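Local coordinates for enolase from the environmental genome shotgun sequencing of the Sargasso Sea (PDB 2QGY), which is of unknown function but belongs to the enolase superfamily and, with a bound magnesium ion, probably catalyses proton abstraction next to a substrate carboxylate, at residues K68-E73 and S106-A111; S90-G95 and L99-A104; I18-N23 and G62-I67; K40-T43 and I47-W50. One frame throughout, in Å; residues are numbered along the deposited sequence.

Overall arrangement
The chain enters through strand 13-21 of the antiparallel sheet, continues into strand 37-43, and turns back at once into strand 48-53, where contact 4 closes the hairpin. That hairpin is nested inside the longer loop closed by contact 3, which brings helix 60-74 back against strand 13-21. Helix 82-93 follows, and contact 2 fastens its end to the first turn of helix 99-120. Contact 1 then joins helix 60-74 to the next turns of helix 99-120, enclosing contact 2 but following contacts 3 and 4 in series. Together they tie three strands of the sheet to the helical layer of the N-terminal domain, all four centres lying 17 to 21 Å from the chain centre.

Contact 1 (K68-E73 and S106-A111); sequences KELFRE and SAIEIA
Leu70 and Ile108 meet where helix 60-74 passes helix 99-120, and one methyl group makes most of this contact. The CD1 of Ile108 reaches CB of Leu70 at 3.6 Å, so the isoleucine touches the root of the leucine more closely than its branched end; CD1 of Leu70 stands farther off, 4.2 Å from the same methyl. The ethyl arm is nearly fully extended, with CG1 anti to the carbonyl carbon (chi1 -66°) and CD1 continuing outward (chi2 166°), which lets it span a gap whose nearest CA atoms, those of Phe71 and Ile108, are 7.9 Å apart. Phe71 presents its backbone here: its N lies 4.4 Å from CD1 of Ile108, while its ring leads off toward Leu13 and Leu16 of strand 13-21. Leu70, for its part, also packs on Phe58 of the second subunit. Arg72 NH1 lies 3.0 Å from Glu69 OE2, an ion pair in which no N-H points at the oxygen. No hydrogen bond joins 68-73 to 106-111, so the contact rests on shape and burial of hydrocarbon, and the Arg72-Glu69 ion pair lies away from it.

Contact 2 (S90-G95 and L99-A104); sequences SLLSDG and LDFSSA
The short connection between two consecutive helices of the N-terminal domain, 82-93 and 99-120, is bridged by Phe101. Its ring meets Ser93 through carbon: CE2 of Phe101 lies 3.6 Å from Ser93 CB, and CZ is 3.8 Å from that same CB. Leu92 adds a looser touch, its CD1 standing 4.3 Å from Phe101 CZ; both neighbours approach the ring obliquely. With CG of Phe101 opposite the backbone N (chi1 179°), the ring projects across a gap of 9.0 Å between the CA atoms of Ser93 and Phe101. The hydroxyl of Ser93 is turned back into its own helix, where OG bonds to the carbonyl of Ile89, so the serine can offer its methylene to an aromatic ring while its polar atom is satisfied. Just beyond, Asp94 takes positive phi (48°) and leads the chain out of the helix. Leu70 of helix 60-74 packs against both Leu92 and Phe101, making this junction part of a three-helix cluster. The second subunit reaches the same place: its Arg59 forms a cation-pi contact with Phe101, and its Phe58 packs on Leu92, so this helical junction is itself part of the dimer interface.

Contact 3 (I18-N23 and G62-I67); sequences IWITDN and GIAIII
Strand 13-21 of the alpha+beta N-terminal domain of the enolase superfamily sets Ile18 against Ala64 and Ile67 of helix 60-74, which covers one face of the antiparallel sheet. Strand 18-21 and helix 62-67 run antiparallel at 172°, their axes 9.8 Å apart at closest approach. The tight part lies at Ile18, whose two branches divide the work. Its CG2 meets Ala64 CB at 3.9 Å, while the extended ethyl arm (chi2 175°) carries CD1 over the helix backbone to the Ile67 side. There Ile18 CD1 lies 3.9 Å from Ile67 CG2, with the two isoleucine side chains at a slant to each other. Ala64 faces the strand with its single methyl, and the CA atoms of Ile18 and Ala64 are 7.0 Å apart. Two residues on, on the same side of the strand, Ile20 touches Ala64 more lightly, its CD1 standing 4.1 Å from Ala64 CB. Beyond it the chain leaves the strand and diverges from the helix toward partly exposed Asp22 and Asn23, and the Asn23 side chain bonds to Thr33 and Lys35. On the sheet's other face, Trp19 bonds through NE1 to Ser370 OG. Helix 99-120 backs the same layer, Ile67 packing on Ala104 and Ile108. At the closest point of the contact, Ile18 CD1 sits against a main-chain oxygen rather than a side chain, 3.3 Å from Ala64 O.

Contact 4 (K40-T43 and I47-W50); sequences KITT and IEGW
This is an antiparallel beta hairpin, formed by strands 37-43 and 48-53 at one side of the N-terminal sheet. Ile41 and Gly49 are its hydrogen-bonded pair, with Ile41 N to Gly49 O at 2.9 Å and Gly49 N to Ile41 O at 2.8 Å. Toward the turn, Thr43 N bonds to Ile47 O, and Thr43 OG1 accepts the N-H of Ile47 at 3.2 Å, gripping Ile47 through both its backbone polar atoms. The flanking non-hydrogen-bonded pairs place Lys40, Thr42, Glu48 and Trp50 on one face. Here the lysine lies over the indole: CB stands 4.0 Å from the centroid of the six-membered ring of Trp50, only 6° off its normal, a CH-pi contact, and CD approaches Trp50 CZ2 at 3.5 Å. A bend at chi3 (87°) then lifts the ammonium toward Glu48, where Lys40 NZ forms a 2.7 Å salt bridge with Glu48 OE2 from above the carboxylate plane. Glu366 provides the lysine with a second carboxylate partner. Trp19 of strand 13-21 meets Trp50 with ring planes about 15° apart, while Thr43 and Ile47 pack on Ile115, so the hairpin has strand 13-21 beside it in the sheet and helix 99-120 packed on its turn end.

Contact 1 (K68-E73 and S106-A111)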
loop_
_atom_site.group_PDB
_atom_site.type_symbol
_atom_site.label_atom_id
_atom_site.label_comp_id
_atom_site.label_asym_id
_atom_site.label_seq_id
_atom_site.Cartn_x
_atom_site.Cartn_y
_atom_site.Cartn_z
ATOM N N LYS A 68 -5.493 7.786 13.891
ATOM C CA LYS A 68 -6.577 8.269 14.735
ATOM C C LYS A 68 -7.812 7.358 14.645
ATOM O O LYS A 68 -8.426 7.027 15.677
ATOM C CB LYS A 68 -6.972 9.714 14.364
ATOM C CG LYS A 68 -8.136 10.243 15.242
ATOM C CD LYS A 68 -8.351 11.752 15.113
ATOM C CE LYS A 68 -9.577 12.087 14.252
ATOM N NZ LYS A 68 -9.965 13.563 14.255
ATOM N N GLU A 69 -8.161 6.928 13.434
ATOM C CA GLU A 69 -9.343 6.065 13.294
ATOM C C GLU A 69 -9.155 4.681 13.884
ATOM O O GLU A 69 -10.090 4.091 14.495
ATOM C CB GLU A 69 -9.794 5.956 11.841
ATOM C CG GLU A 69 -10.421 7.230 11.265
ATOM C CD GLU A 69 -11.624 7.748 12.066
ATOM O OE1 GLU A 69 -12.464 6.928 12.495
ATOM O OE2 GLU A 69 -11.736 8.981 12.255
ATOM N N LEU A 70 -7.944 4.154 13.719
ATOM C CA LEU A 70 -7.597 2.874 14.319
ATOM C C LEU A 70 -7.625 2.992 15.839
ATOM O O LEU A 70 -8.139 2.121 16.531
ATOM C CB LEU A 70 -6.246 2.390 13.820
ATOM C CG LEU A 70 -6.243 1.983 12.340
ATOM C CD1 LEU A 70 -4.825 1.627 11.869
ATOM C CD2 LEU A 70 -7.188 0.838 12.040
ATOM N N PHE A 71 -7.108 4.100 16.351
ATOM C CA PHE A 71 -7.084 4.305 17.771
ATOM C C PHE A 71 -8.490 4.268 18.356
ATOM O O PHE A 71 -8.716 3.596 19.356
ATOM C CB PHE A 71 -6.396 5.619 18.108
ATOM C CG PHE A 71 -6.560 6.034 19.535
ATOM C CD1 PHE A 71 -5.738 5.495 20.519
ATOM C CD2 PHE A 71 -7.524 6.967 19.893
ATOM C CE1 PHE A 71 -5.876 5.870 21.830
ATOM C CE2 PHE A 71 -7.666 7.341 21.220
ATOM C CZ PHE A 71 -6.846 6.788 22.174
ATOM N N ARG A 72 -9.418 4.983 17.733
ATOM C CA ARG A 72 -10.806 5.046 18.196
ATOM C C ARG A 72 -11.399 3.648 18.242
ATOM O O ARG A 72 -12.071 3.271 19.218
ATOM C CB ARG A 72 -11.644 5.933 17.286
ATOM C CG ARG A 72 -11.408 7.422 17.452
ATOM C CD ARG A 72 -12.425 8.209 16.621
ATOM N NE ARG A 72 -12.095 9.632 16.573
ATOM C CZ ARG A 72 -12.487 10.473 15.612
ATOM N NH1 ARG A 72 -13.209 10.042 14.583
ATOM N NH2 ARG A 72 -12.138 11.754 15.672
ATOM N N GLU A 73 -11.141 2.869 17.200
ATOM C CA GLU A 73 -11.680 1.515 17.127
ATOM C C GLU A 73 -11.130 0.602 18.220
ATOM O O GLU A 73 -11.851 -0.203 18.790
ATOM C CB GLU A 73 -11.437 0.927 15.729
ATOM C CG GLU A 73 -11.981 -0.484 15.529
ATOM C CD GLU A 73 -13.517 -0.581 15.590
ATOM O OE1 GLU A 73 -14.221 0.458 15.556
ATOM O OE2 GLU A 73 -14.021 -1.724 15.652
ATOM N N SER A 106 2.211 0.352 12.231
ATOM C CA SER A 106 3.558 0.341 12.893
ATOM C C SER A 106 3.606 1.284 14.091
ATOM O O SER A 106 4.134 0.925 15.164
ATOM C CB SER A 106 4.679 0.772 11.931
ATOM O OG SER A 106 4.773 -0.197 10.923
ATOM N N ALA A 107 3.141 2.510 13.895
ATOM C CA ALA A 107 3.279 3.517 14.930
ATOM C C ALA A 107 2.517 3.028 16.182
ATOM O O ALA A 107 3.035 3.130 17.283
ATOM C CB ALA A 107 2.766 4.861 14.466
ATOM N N ILE A 108 1.316 2.498 15.989
ATOM C CA ILE A 108 0.481 2.087 17.123
ATOM C C ILE A 108 1.136 0.856 17.761
ATOM O O ILE A 108 1.323 0.819 18.980
ATOM C CB ILE A 108 -0.958 1.766 16.717
ATOM C CG1 ILE A 108 -1.686 3.020 16.223
ATOM C CG2 ILE A 108 -1.720 1.155 17.929
ATOM C CD1 ILE A 108 -3.029 2.702 15.474
ATOM N N GLU A 109 1.555 -0.123 16.945
ATOM C CA GLU A 109 2.122 -1.327 17.561
ATOM C C GLU A 109 3.380 -1.013 18.343
ATOM O O GLU A 109 3.602 -1.575 19.428
ATOM C CB GLU A 109 2.383 -2.450 16.550
ATOM C CG GLU A 109 2.523 -3.816 17.232
ATOM C CD GLU A 109 3.082 -4.877 16.306
ATOM O OE1 GLU A 109 2.395 -5.284 15.336
ATOM O OE2 GLU A 109 4.213 -5.299 16.588
ATOM N N ILE A 110 4.207 -0.125 17.819
ATOM C CA ILE A 110 5.451 0.251 18.488
ATOM C C ILE A 110 5.111 0.893 19.835
ATOM O O ILE A 110 5.768 0.614 20.844
ATOM C CB ILE A 110 6.291 1.209 17.605
ATOM C CG1 ILE A 110 6.927 0.408 16.439
ATOM C CG2 ILE A 110 7.423 1.892 18.445
ATOM C CD1 ILE A 110 7.529 1.280 15.335
ATOM N N ALA A 111 4.094 1.746 19.861
ATOM C CA ALA A 111 3.671 2.356 21.157
ATOM C C ALA A 111 3.176 1.322 22.183
ATOM O O ALA A 111 3.407 1.479 23.397
ATOM C CB ALA A 111 2.622 3.419 20.949
#

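Contact 2 (S90-G95 and L99-A104)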
loop_
_atom_site.group_PDB
_atom_site.type_symbol
_atom_site.label_atom_id
_atom_site.label_comp_id
_atom_site.label_asym_id
_atom_site.label_seq_id
_atom_site.Cartn_x
_atom_site.Cartn_y
_atom_site.Cartn_z
ATOM N N SER A 90 -5.424 -7.467 11.527
ATOM C CA SER A 90 -5.562 -8.488 10.510
ATOM C C SER A 90 -7.026 -8.618 10.078
ATOM O O SER A 90 -7.309 -8.659 8.881
ATOM C CB SER A 90 -5.033 -9.836 10.988
ATOM O OG SER A 90 -3.665 -9.741 11.370
ATOM N N LEU A 91 -7.945 -8.646 11.046
ATOM C CA LEU A 91 -9.385 -8.783 10.758
ATOM C C LEU A 91 -9.949 -7.595 9.961
ATOM O O LEU A 91 -10.559 -7.775 8.912
ATOM C CB LEU A 91 -10.188 -8.993 12.052
ATOM C CG LEU A 91 -11.718 -8.835 11.947
ATOM C CD1 LEU A 91 -12.377 -10.010 11.211
ATOM C CD2 LEU A 91 -12.375 -8.623 13.342
ATOM N N LEU A 92 -9.710 -6.378 10.445
ATOM C CA LEU A 92 -10.281 -5.208 9.810
ATOM C C LEU A 92 -9.651 -4.847 8.460
ATOM O O LEU A 92 -10.352 -4.348 7.558
ATOM C CB LEU A 92 -10.328 -4.031 10.786
ATOM C CG LEU A 92 -9.087 -3.296 11.235
ATOM C CD1 LEU A 92 -8.764 -2.214 10.202
ATOM C CD2 LEU A 92 -9.421 -2.634 12.570
ATOM N N SER A 93 -8.363 -5.139 8.287
ATOM C CA SER A 93 -7.698 -4.801 7.013
ATOM C C SER A 93 -8.076 -5.735 5.872
ATOM O O SER A 93 -8.030 -5.339 4.711
ATOM C CB SER A 93 -6.181 -4.737 7.164
ATOM O OG SER A 93 -5.637 -5.980 7.536
ATOM N N ASP A 94 -8.381 -6.991 6.214
ATOM C CA ASP A 94 -8.859 -7.995 5.243
ATOM C C ASP A 94 -7.989 -8.024 3.998
ATOM O O ASP A 94 -8.489 -7.914 2.886
ATOM C CB ASP A 94 -10.314 -7.733 4.840
ATOM C CG ASP A 94 -10.893 -8.864 3.962
ATOM O OD1 ASP A 94 -10.412 -10.022 4.064
ATOM O OD2 ASP A 94 -11.809 -8.589 3.160
ATOM N N GLY A 95 -6.689 -8.133 4.200
ATOM C CA GLY A 95 -5.738 -8.208 3.090
ATOM C C GLY A 95 -5.496 -6.942 2.282
ATOM O O GLY A 95 -4.785 -6.980 1.287
ATOM N N LEU A 99 1.783 0.892 2.012
ATOM C CA LEU A 99 2.755 1.515 2.912
ATOM C C LEU A 99 2.120 2.447 3.922
ATOM O O LEU A 99 2.497 2.418 5.093
ATOM C CB LEU A 99 3.816 2.276 2.117
ATOM C CG LEU A 99 4.924 1.470 1.458
ATOM C CD1 LEU A 99 6.057 2.427 1.099
ATOM C CD2 LEU A 99 5.469 0.326 2.391
ATOM N N ASP A 100 1.167 3.280 3.471
ATOM C CA ASP A 100 0.498 4.238 4.344
ATOM C C ASP A 100 -0.181 3.508 5.511
ATOM O O ASP A 100 0.008 3.877 6.675
ATOM C CB ASP A 100 -0.507 5.087 3.547
ATOM C CG ASP A 100 0.130 5.721 2.313
ATOM O OD1 ASP A 100 0.393 6.945 2.374
ATOM O OD2 ASP A 100 0.400 5.000 1.290
ATOM N N PHE A 101 -0.928 2.439 5.219
ATOM C CA PHE A 101 -1.629 1.740 6.285
ATOM C C PHE A 101 -0.622 1.062 7.229
ATOM O O PHE A 101 -0.773 1.115 8.456
ATOM C CB PHE A 101 -2.611 0.719 5.695
ATOM C CG PHE A 101 -3.358 -0.064 6.721
ATOM C CD1 PHE A 101 -4.424 0.524 7.441
ATOM C CD2 PHE A 101 -3.041 -1.388 6.960
ATOM C CE1 PHE A 101 -5.122 -0.212 8.393
ATOM C CE2 PHE A 101 -3.755 -2.117 7.903
ATOM C CZ PHE A 101 -4.795 -1.522 8.612
ATOM N N SER A 102 0.383 0.424 6.643
ATOM C CA SER A 102 1.419 -0.296 7.384
ATOM C C SER A 102 2.209 0.682 8.249
ATOM O O SER A 102 2.654 0.302 9.349
ATOM C CB SER A 102 2.372 -1.056 6.409
ATOM O OG SER A 102 1.678 -2.109 5.736
ATOM N N SER A 103 2.403 1.918 7.764
ATOM C CA SER A 103 3.049 2.957 8.608
ATOM C C SER A 103 2.169 3.309 9.817
ATOM O O SER A 103 2.670 3.469 10.940
ATOM C CB SER A 103 3.330 4.238 7.839
ATOM O OG SER A 103 4.363 4.017 6.902
ATOM N N ALA A 104 0.867 3.452 9.560
ATOM C CA ALA A 104 -0.091 3.727 10.653
ATOM C C ALA A 104 -0.066 2.636 11.732
ATOM O O ALA A 104 0.029 2.949 12.916
ATOM C CB ALA A 104 -1.513 3.878 10.100
#

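Contact 3 (I18-N23 and G62-I67)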
loop_
_atom_site.group_PDB
_atom_site.type_symbol
_atom_site.label_atom_id
_atom_site.label_comp_id
_atom_site.label_asym_id
_atom_site.label_seq_id
_atom_site.Cartn_x
_atom_site.Cartn_y
_atom_site.Cartn_z
ATOM N N ILE A 18 -0.695 12.995 18.340
ATOM C CA ILE A 18 0.125 12.833 17.130
ATOM C C ILE A 18 0.752 14.185 16.820
ATOM O O ILE A 18 0.057 15.216 16.865
ATOM C CB ILE A 18 -0.726 12.375 15.911
ATOM C CG1 ILE A 18 -1.446 11.073 16.195
ATOM C CG2 ILE A 18 0.183 12.242 14.603
ATOM C CD1 ILE A 18 -2.419 10.621 15.071
ATOM N N TRP A 19 2.050 14.183 16.499
ATOM C CA TRP A 19 2.710 15.367 15.952
ATOM C C TRP A 19 3.208 15.004 14.579
ATOM O O TRP A 19 3.731 13.901 14.394
ATOM C CB TRP A 19 3.948 15.729 16.768
ATOM C CG TRP A 19 3.716 16.149 18.177
ATOM C CD1 TRP A 19 3.682 17.431 18.639
ATOM C CD2 TRP A 19 3.565 15.299 19.326
ATOM N NE1 TRP A 19 3.486 17.442 20.004
ATOM C CE2 TRP A 19 3.409 16.149 20.452
ATOM C CE3 TRP A 19 3.544 13.905 19.519
ATOM C CZ2 TRP A 19 3.232 15.652 21.746
ATOM C CZ3 TRP A 19 3.344 13.406 20.817
ATOM C CH2 TRP A 19 3.222 14.283 21.910
ATOM N N ILE A 20 3.045 15.922 13.622
ATOM C CA ILE A 20 3.782 15.824 12.362
ATOM C C ILE A 20 4.760 16.988 12.309
ATOM O O ILE A 20 4.346 18.161 12.298
ATOM C CB ILE A 20 2.819 15.912 11.161
ATOM C CG1 ILE A 20 1.762 14.801 11.255
ATOM C CG2 ILE A 20 3.621 15.946 9.826
ATOM C CD1 ILE A 20 0.746 14.825 10.090
ATOM N N THR A 21 6.056 16.688 12.321
ATOM C CA THR A 21 7.040 17.759 12.356
ATOM C C THR A 21 7.100 18.494 11.000
ATOM O O THR A 21 6.855 17.906 9.948
ATOM C CB THR A 21 8.442 17.287 12.830
ATOM O OG1 THR A 21 8.972 16.288 11.929
ATOM C CG2 THR A 21 8.338 16.677 14.243
ATOM N N ASP A 22 7.412 19.787 11.031
ATOM C CA ASP A 22 7.658 20.509 9.787
ATOM C C ASP A 22 9.015 20.076 9.262
ATOM O O ASP A 22 9.807 19.485 9.986
ATOM C CB ASP A 22 7.687 22.022 10.033
ATOM C CG ASP A 22 7.269 22.826 8.799
ATOM O OD1 ASP A 22 7.133 22.255 7.686
ATOM O OD2 ASP A 22 7.065 24.040 8.970
ATOM N N ASN A 23 9.301 20.377 7.998
ATOM C CA ASN A 23 10.651 20.240 7.520
ATOM C C ASN A 23 11.503 21.289 8.217
ATOM O O ASN A 23 11.067 22.418 8.417
ATOM C CB ASN A 23 10.710 20.457 5.999
ATOM C CG ASN A 23 9.774 19.529 5.248
ATOM O OD1 ASN A 23 8.697 19.939 4.799
ATOM N ND2 ASN A 23 10.182 18.271 5.100
ATOM N N GLY A 62 -2.779 12.033 6.032
ATOM C CA GLY A 62 -3.568 10.832 5.746
ATOM C C GLY A 62 -3.197 9.697 6.687
ATOM O O GLY A 62 -4.069 9.041 7.256
ATOM N N ILE A 63 -1.898 9.501 6.890
ATOM C CA ILE A 63 -1.422 8.472 7.806
ATOM C C ILE A 63 -1.920 8.772 9.236
ATOM O O ILE A 63 -2.444 7.877 9.942
ATOM C CB ILE A 63 0.111 8.336 7.714
ATOM C CG1 ILE A 63 0.524 7.748 6.333
ATOM C CG2 ILE A 63 0.675 7.480 8.868
ATOM C CD1 ILE A 63 1.995 7.936 6.048
ATOM N N ALA A 64 -1.770 10.024 9.657
ATOM C CA ALA A 64 -2.211 10.426 11.008
ATOM C C ALA A 64 -3.709 10.189 11.246
ATOM O O ALA A 64 -4.127 9.774 12.342
ATOM C CB ALA A 64 -1.858 11.879 11.248
ATOM N N ILE A 65 -4.519 10.512 10.242
ATOM C CA ILE A 65 -5.950 10.285 10.317
ATOM C C ILE A 65 -6.311 8.803 10.440
ATOM O O ILE A 65 -7.194 8.429 11.226
ATOM C CB ILE A 65 -6.682 10.984 9.138
ATOM C CG1 ILE A 65 -6.573 12.512 9.274
ATOM C CG2 ILE A 65 -8.137 10.486 8.994
ATOM C CD1 ILE A 65 -7.043 13.087 10.605
ATOM N N ILE A 66 -5.588 7.958 9.713
ATOM C CA ILE A 66 -5.719 6.513 9.848
ATOM C C ILE A 66 -5.322 6.029 11.243
ATOM O O ILE A 66 -6.066 5.264 11.860
ATOM C CB ILE A 66 -4.926 5.763 8.741
ATOM C CG1 ILE A 66 -5.568 6.035 7.377
ATOM C CG2 ILE A 66 -4.906 4.250 9.025
ATOM C CD1 ILE A 66 -4.634 5.569 6.223
ATOM N N ILE A 67 -4.176 6.482 11.757
ATOM C CA ILE A 67 -3.830 6.172 13.134
ATOM C C ILE A 67 -4.962 6.582 14.078
ATOM O O ILE A 67 -5.327 5.817 14.976
ATOM C CB ILE A 67 -2.521 6.916 13.588
ATOM C CG1 ILE A 67 -1.322 6.369 12.803
ATOM C CG2 ILE A 67 -2.284 6.759 15.115
ATOM C CD1 ILE A 67 -0.043 7.221 12.940
#

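Contact 4 (K40-T43 and I47-W50)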
loop_
_atom_site.group_PDB
_atom_site.type_symbol
_atom_site.label_atom_id
_atom_site.label_comp_id
_atom_site.label_asym_id
_atom_site.label_seq_id
_atom_site.Cartn_x
_atom_site.Cartn_y
_atom_site.Cartn_z
ATOM N N LYS A 40 1.933 9.503 20.754
ATOM C CA LYS A 40 1.981 9.060 22.132
ATOM C C LYS A 40 0.574 8.593 22.487
ATOM O O LYS A 40 -0.389 9.322 22.287
ATOM C CB LYS A 40 2.400 10.205 23.064
ATOM C CG LYS A 40 2.667 9.682 24.457
ATOM C CD LYS A 40 3.019 10.799 25.468
ATOM C CE LYS A 40 1.798 11.413 26.093
ATOM N NZ LYS A 40 2.262 12.464 27.083
ATOM N N ILE A 41 0.485 7.375 22.999
ATOM C CA ILE A 41 -0.772 6.757 23.432
ATOM C C ILE A 41 -0.670 6.660 24.950
ATOM O O ILE A 41 0.379 6.286 25.469
ATOM C CB ILE A 41 -0.922 5.347 22.814
ATOM C CG1 ILE A 41 -1.265 5.458 21.307
ATOM C CG2 ILE A 41 -1.974 4.523 23.568
ATOM C CD1 ILE A 41 -1.481 4.129 20.596
ATOM N N THR A 42 -1.750 7.026 25.648
ATOM C CA THR A 42 -1.844 6.863 27.109
ATOM C C THR A 42 -2.948 5.847 27.411
ATOM O O THR A 42 -4.060 5.948 26.874
ATOM C CB THR A 42 -2.199 8.203 27.817
ATOM O OG1 THR A 42 -1.330 9.237 27.339
ATOM C CG2 THR A 42 -2.021 8.069 29.370
ATOM N N THR A 43 -2.630 4.848 28.224
ATOM C CA THR A 43 -3.653 3.882 28.587
ATOM C C THR A 43 -4.517 4.446 29.713
ATOM O O THR A 43 -4.171 5.452 30.335
ATOM C CB THR A 43 -3.059 2.554 29.083
ATOM O OG1 THR A 43 -2.458 2.747 30.371
ATOM C CG2 THR A 43 -2.019 2.001 28.086
ATOM N N ILE A 47 -0.259 4.668 31.642
ATOM C CA ILE A 47 1.015 4.293 31.040
ATOM C C ILE A 47 1.088 4.935 29.651
ATOM O O ILE A 47 0.124 4.887 28.878
ATOM C CB ILE A 47 1.182 2.738 30.946
ATOM C CG1 ILE A 47 0.837 2.066 32.299
ATOM C CG2 ILE A 47 2.590 2.370 30.460
ATOM C CD1 ILE A 47 1.804 2.445 33.438
ATOM N N GLU A 48 2.237 5.532 29.358
ATOM C CA GLU A 48 2.473 6.243 28.109
ATOM C C GLU A 48 3.328 5.395 27.189
ATOM O O GLU A 48 4.333 4.809 27.620
ATOM C CB GLU A 48 3.216 7.554 28.373
ATOM C CG GLU A 48 2.441 8.575 29.165
ATOM C CD GLU A 48 3.150 9.932 29.222
ATOM O OE1 GLU A 48 4.400 9.969 29.160
ATOM O OE2 GLU A 48 2.456 10.965 29.344
ATOM N N GLY A 49 2.925 5.319 25.927
ATOM C CA GLY A 49 3.758 4.631 24.931
ATOM C C GLY A 49 3.986 5.506 23.718
ATOM O O GLY A 49 3.055 6.129 23.215
ATOM N N TRP A 50 5.210 5.462 23.203
ATOM C CA TRP A 50 5.606 6.255 22.048
ATOM C C TRP A 50 5.786 5.381 20.807
ATOM O O TRP A 50 6.360 4.285 20.893
ATOM C CB TRP A 50 6.920 6.958 22.332
ATOM C CG TRP A 50 6.799 8.039 23.340
ATOM C CD1 TRP A 50 6.933 7.926 24.697
ATOM C CD2 TRP A 50 6.547 9.416 23.066
ATOM N NE1 TRP A 50 6.758 9.162 25.293
ATOM C CE2 TRP A 50 6.523 10.093 24.311
ATOM C CE3 TRP A 50 6.326 10.148 21.881
ATOM C CZ2 TRP A 50 6.301 11.486 24.407
ATOM C CZ3 TRP A 50 6.095 11.528 21.967
ATOM C CH2 TRP A 50 6.073 12.182 23.234
#